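Local coordinates for protein D-glycero-D-manno-heptose 1-phosphate kinase (Bacteroides thetaiotaomicron, PDB 3K85) that probably transfers a phosphate from ATP to a sugar or sugar phosphate, as expected of a GHMP-family kinase named for D-glycero-D-manno-heptose 1-phosphate, at residues A[20-23]-A[24-27]; A[241-244]-A[245-249]. One frame throughout, in Å; residues are numbered along the deposited sequence.

Contact 1 of 2, residues A[20-23]-A[24-27]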
ATOM      1  N   ASP A  20      17.781   3.181   9.474  1.00 33.23           N
ATOM      2  CA  ASP A  20      17.277   1.958  10.086  1.00 34.11           C
ATOM      3  C   ASP A  20      18.254   1.308  11.046  1.00 34.60           C
ATOM      4  O   ASP A  20      17.893   0.392  11.780  1.00 36.14           O
ATOM      5  CB  ASP A  20      16.914   0.949   8.998  1.00 36.81           C
ATOM      6  CG  ASP A  20      18.079   0.642   8.071  1.00 38.29           C
ATOM      7  OD1 ASP A  20      18.671   1.600   7.523  1.00 37.65           O
ATOM      8  OD2 ASP A  20      18.396  -0.559   7.887  1.00 39.68           O
ATOM      9  N   VAL A  21      19.491   1.783  11.038  1.00 35.19           N
ATOM     10  CA  VAL A  21      20.540   1.234  11.884  1.00 35.08           C
ATOM     11  C   VAL A  21      20.530   1.770  13.306  1.00 35.91           C
ATOM     12  O   VAL A  21      20.346   2.968  13.527  1.00 37.74           O
ATOM     13  CB  VAL A  21      21.923   1.534  11.282  1.00 36.62           C
ATOM     14  CG1 VAL A  21      23.015   0.995  12.188  1.00 35.02           C
ATOM     15  CG2 VAL A  21      22.021   0.935   9.879  1.00 34.99           C
ATOM     16  N   SER A  22      20.726   0.881  14.272  1.00 36.14           N
ATOM     17  CA  SER A  22      20.783   1.289  15.673  1.00 38.33           C
ATOM     18  C   SER A  22      22.197   1.821  15.935  1.00 36.43           C
ATOM     19  O   SER A  22      23.155   1.401  15.287  1.00 33.51           O
ATOM     20  CB  SER A  22      20.503   0.104  16.610  1.00 39.81           C
ATOM     21  OG  SER A  22      19.173  -0.371  16.483  1.00 42.69           O
ATOM     22  N   PRO A  23      22.342   2.744  16.898  1.00 36.59           N
ATOM     23  CA  PRO A  23      21.252   3.281  17.717  1.00 36.66           C
ATOM     24  C   PRO A  23      20.436   4.380  17.045  1.00 35.27           C
ATOM     25  O   PRO A  23      19.387   4.761  17.557  1.00 35.81           O
ATOM     26  CB  PRO A  23      21.982   3.801  18.949  1.00 37.42           C
ATOM     27  CG  PRO A  23      23.241   4.359  18.336  1.00 37.93           C
ATOM     28  CD  PRO A  23      23.646   3.256  17.363  1.00 35.82           C
ATOM     29  N   TYR A  24      20.903   4.892  15.910  1.00 33.89           N
ATOM     30  CA  TYR A  24      20.171   5.970  15.249  1.00 32.21           C
ATOM     31  C   TYR A  24      18.668   5.708  15.108  1.00 32.87           C
ATOM     32  O   TYR A  24      17.865   6.611  15.337  1.00 32.96           O
ATOM     33  CB  TYR A  24      20.745   6.289  13.862  1.00 30.65           C
ATOM     34  CG  TYR A  24      20.046   7.481  13.226  1.00 30.31           C
ATOM     35  CD1 TYR A  24      20.589   8.768  13.307  1.00 30.23           C
ATOM     36  CD2 TYR A  24      18.788   7.339  12.633  1.00 29.86           C
ATOM     37  CE1 TYR A  24      19.893   9.879  12.822  1.00 28.43           C
ATOM     38  CE2 TYR A  24      18.085   8.435  12.149  1.00 31.03           C
ATOM     39  CZ  TYR A  24      18.641   9.703  12.247  1.00 31.96           C
ATOM     40  OH  TYR A  24      17.931  10.784  11.769  1.00 34.35           O
ATOM     41  N   SER A  25      18.278   4.494  14.727  1.00 31.26           N
ATOM     42  CA  SER A  25      16.856   4.208  14.580  1.00 32.12           C
ATOM     43  C   SER A  25      16.130   4.294  15.920  1.00 32.11           C
ATOM     44  O   SER A  25      14.990   4.753  15.994  1.00 32.10           O
ATOM     45  CB  SER A  25      16.634   2.816  13.959  1.00 32.68           C
ATOM     46  OG  SER A  25      16.924   1.761  14.857  1.00 31.24           O
ATOM     47  N   ASP A  26      16.806   3.868  16.982  1.00 32.29           N
ATOM     48  CA  ASP A  26      16.219   3.867  18.316  1.00 32.70           C
ATOM     49  C   ASP A  26      16.143   5.241  18.985  1.00 31.92           C
ATOM     50  O   ASP A  26      15.215   5.526  19.746  1.00 28.25           O
ATOM     51  CB  ASP A  26      16.991   2.887  19.201  1.00 35.34           C
ATOM     52  CG  ASP A  26      17.030   1.493  18.615  1.00 37.02           C
ATOM     53  OD1 ASP A  26      15.952   0.999  18.220  1.00 41.95           O
ATOM     54  OD2 ASP A  26      18.126   0.888  18.545  1.00 38.09           O
ATOM     55  N   ILE A  27      17.107   6.100  18.691  1.00 31.67           N
ATOM     56  CA  ILE A  27      17.127   7.432  19.273  1.00 33.09           C
ATOM     57  C   ILE A  27      16.237   8.436  18.535  1.00 33.80           C
ATOM     58  O   ILE A  27      15.394   9.094  19.143  1.00 34.20           O
ATOM     59  CB  ILE A  27      18.572   7.976  19.312  1.00 33.04           C
ATOM     60  CG1 ILE A  27      19.424   7.083  20.215  1.00 32.07           C
ATOM     61  CG2 ILE A  27      18.583   9.433  19.789  1.00 31.81           C
ATOM     62  CD1 ILE A  27      20.928   7.291  20.037  1.00 33.15           C
TER

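Contact 2 of 2, residues A[241-244]-A[245-249]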
ATOM      1  N   ASP A 241      10.354  12.472   1.192  1.00 36.97           N
ATOM      2  CA  ASP A 241      10.230  13.147  -0.102  1.00 36.42           C
ATOM      3  C   ASP A 241      10.151  12.147  -1.251  1.00 33.96           C
ATOM      4  O   ASP A 241       9.449  12.385  -2.227  1.00 31.90           O
ATOM      5  CB  ASP A 241      11.414  14.089  -0.354  1.00 37.99           C
ATOM      6  CG  ASP A 241      11.696  15.009   0.826  1.00 43.39           C
ATOM      7  OD1 ASP A 241      10.728  15.487   1.455  1.00 43.40           O
ATOM      8  OD2 ASP A 241      12.891  15.265   1.114  1.00 46.31           O
ATOM      9  N   THR A 242      10.882  11.041  -1.134  1.00 31.97           N
ATOM     10  CA  THR A 242      10.889  10.029  -2.179  1.00 31.75           C
ATOM     11  C   THR A 242       9.551   9.307  -2.267  1.00 32.08           C
ATOM     12  O   THR A 242       9.046   9.070  -3.366  1.00 31.34           O
ATOM     13  CB  THR A 242      12.023   9.002  -1.977  1.00 30.80           C
ATOM     14  OG1 THR A 242      13.285   9.678  -2.031  1.00 31.83           O
ATOM     15  CG2 THR A 242      12.004   7.953  -3.085  1.00 29.49           C
ATOM     16  N   LYS A 243       8.971   8.974  -1.119  1.00 32.19           N
ATOM     17  CA  LYS A 243       7.678   8.298  -1.105  1.00 32.29           C
ATOM     18  C   LYS A 243       6.677   9.151  -1.865  1.00 33.02           C
ATOM     19  O   LYS A 243       6.049   8.702  -2.830  1.00 32.58           O
ATOM     20  CB  LYS A 243       7.168   8.101   0.323  1.00 30.69           C
ATOM     21  CG  LYS A 243       5.839   7.359   0.378  1.00 29.98           C
ATOM     22  CD  LYS A 243       5.276   7.292   1.780  1.00 28.68           C
ATOM     23  CE  LYS A 243       4.866   8.665   2.279  1.00 29.27           C
ATOM     24  NZ  LYS A 243       4.126   8.564   3.564  1.00 31.69           N
ATOM     25  N   LEU A 244       6.550  10.395  -1.424  1.00 33.20           N
ATOM     26  CA  LEU A 244       5.625  11.333  -2.026  1.00 34.67           C
ATOM     27  C   LEU A 244       5.904  11.608  -3.514  1.00 35.07           C
ATOM     28  O   LEU A 244       4.985  11.924  -4.272  1.00 32.75           O
ATOM     29  CB  LEU A 244       5.629  12.631  -1.218  1.00 37.42           C
ATOM     30  CG  LEU A 244       4.754  13.775  -1.731  1.00 43.28           C
ATOM     31  CD1 LEU A 244       3.304  13.308  -1.914  1.00 43.40           C
ATOM     32  CD2 LEU A 244       4.850  14.946  -0.751  1.00 45.58           C
ATOM     33  N   ALA A 245       7.160  11.479  -3.936  1.00 33.64           N
ATOM     34  CA  ALA A 245       7.506  11.706  -5.334  1.00 32.66           C
ATOM     35  C   ALA A 245       7.083  10.519  -6.202  1.00 33.10           C
ATOM     36  O   ALA A 245       6.438  10.697  -7.232  1.00 32.64           O
ATOM     37  CB  ALA A 245       9.002  11.937  -5.473  1.00 35.17           C
ATOM     38  N   LEU A 246       7.447   9.312  -5.781  1.00 31.72           N
ATOM     39  CA  LEU A 246       7.110   8.105  -6.531  1.00 32.33           C
ATOM     40  C   LEU A 246       5.630   7.718  -6.537  1.00 33.32           C
ATOM     41  O   LEU A 246       5.176   7.029  -7.456  1.00 33.31           O
ATOM     42  CB  LEU A 246       7.921   6.920  -6.018  1.00 31.90           C
ATOM     43  CG  LEU A 246       9.406   6.911  -6.365  1.00 31.90           C
ATOM     44  CD1 LEU A 246       9.995   5.592  -5.894  1.00 30.58           C
ATOM     45  CD2 LEU A 246       9.600   7.071  -7.870  1.00 29.89           C
ATOM     46  N   LEU A 247       4.883   8.130  -5.516  1.00 33.26           N
ATOM     47  CA  LEU A 247       3.462   7.814  -5.466  1.00 34.33           C
ATOM     48  C   LEU A 247       2.714   8.579  -6.556  1.00 36.44           C
ATOM     49  O   LEU A 247       1.598   8.212  -6.931  1.00 37.03           O
ATOM     50  CB  LEU A 247       2.872   8.174  -4.103  1.00 35.16           C
ATOM     51  CG  LEU A 247       3.220   7.259  -2.930  1.00 35.29           C
ATOM     52  CD1 LEU A 247       2.514   7.760  -1.677  1.00 36.25           C
ATOM     53  CD2 LEU A 247       2.808   5.829  -3.251  1.00 34.21           C
ATOM     54  N   LYS A 248       3.329   9.649  -7.052  1.00 37.63           N
ATOM     55  CA  LYS A 248       2.727  10.466  -8.101  1.00 38.38           C
ATOM     56  C   LYS A 248       3.361  10.169  -9.465  1.00 36.68           C
ATOM     57  O   LYS A 248       2.899  10.664 -10.492  1.00 36.86           O
ATOM     58  CB  LYS A 248       2.871  11.960  -7.763  1.00 41.52           C
ATOM     59  CG  LYS A 248       1.940  12.445  -6.648  1.00 45.58           C
ATOM     60  CD  LYS A 248       1.979  13.970  -6.504  1.00 49.49           C
ATOM     61  CE  LYS A 248       0.757  14.528  -5.749  1.00 49.92           C
ATOM     62  NZ  LYS A 248       0.702  14.142  -4.304  1.00 50.94           N
ATOM     63  N   GLY A 249       4.413   9.355  -9.466  1.00 34.11           N
ATOM     64  CA  GLY A 249       5.083   9.004 -10.707  1.00 31.94           C
ATOM     65  C   GLY A 249       6.096  10.045 -11.148  1.00 31.38           C
ATOM     66  O   GLY A 249       6.586  10.028 -12.280  1.00 28.61           O
TER

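Contact 1 of 2, residues A[20-23]-A[24-27]
Pro23 opens the turn that leads into helix 24-27, and its ring lies beside Ile27, both side chains pointing the same way, with Pro23 CB 3.8 Å from Ile27 CD1. Proline suits this place because a first helical turn asks for no N-H from it; the peptide bond before it is cis, and residues 20-22 lie beside the first turn. Its carbonyl does the regular helical work: Ile27 N meets Pro23 O at 2.9 Å, while Asp26 N adds a weak bond. Ser25 is gripped through its backbone, Ser25 N to Val21 O 2.8 Å. Its CB rests 3.5 Å from Asp20 O, and the small hydroxymethyl leaves its OG to bond Lys158, which also reaches Asp20 O and Ser22 OG. The side chain of Tyr24 meets residues 20-23 through its CB, 3.4 Å from Val21 O; with CG anti to the backbone N (chi1 -176°) the ring leads off to Met232 and Lys236, and its OH bonds His233. Alongside, Ser22 OG donates to Asp26 OD2 at 2.6 Å, coming from above the carboxylate plane, 36° out of it. A leucine in place of Asp26 would probably leave the Ser22 hydroxyl without this acceptor and the loop less firmly tied to the helix. The chemistry thus implies a tight turn held by carbonyls and hydroxyls, one lysine drawing three of those oxygens together and a tyrosine carrying the turn across to helix 230-246.

Contact 2 of 2, residues A[241-244]-A[245-249]
Thr242 and Leu246 sit one turn apart on helix 230-246, joined first by the backbone: Leu246 N bonds Thr242 O at 2.9 Å. The turns on each side follow the same i to i+4 pattern, Ala245 N to Asp241 O at 3.0 Å and Leu247 N to Lys243 O at 3.0 Å; Ala245 N also leans weakly on Thr242 O. The methyl of Ala245 comes 3.3 Å from Asp241 O, and so small a side chain suits a buried place.

Apolar contacts run along the helix in the same steps. Thr242 CG2 lies 4.2 Å from Leu246 CD1, the two side chains side by side. Lys243 sends CG, anti to its own N (chi1 -178°), across to Leu247 CD1 at 3.9 Å. Lys248 bends at its last torsion (chi4 67°), bringing NZ 3.6 Å from Leu244 CD1.

Around these residues, Ala15 and Leu14 of strand 4-15 cover Thr242 and Leu246, Glu253 of helix 251-264 meets Ala245, Leu185 touches Lys243 and Leu247, and Ser238 O takes the threonine hydroxyl. The two lysines reach the second subunit: Lys243 NZ, in cation-pi contact with Tyr171 of its own chain, bonds Asn183 of that subunit, and Lys248 meets its Tyr138 by cation-pi, while Leu244 packs on its Ile181.

Gly249, whose positive phi leaves no room for a CB, turns the chain: Asp250 N to Ala245 O and a weak Gly249 N to Leu246 O make the Schellman motif that closes this helix.

Contact 1 comes first along the chain and closes well before contact 2 opens; their centres lie 24 Å apart, and the nearest atoms, about 13 Å apart, do not touch. Two elements connect them. Strand 4-15 of the mixed sheet runs into the loop of contact 1, and its residues Leu14 and Ala15 also cover one face of contact 2. Helix 230-246 takes the tyrosine of contact 1 near its start and carries contact 2 at its far end. One contact thus shapes the opening of a short helix within the chain, the other finishes a long helix at the subunit interface, in the C-terminal GHMP kinase region.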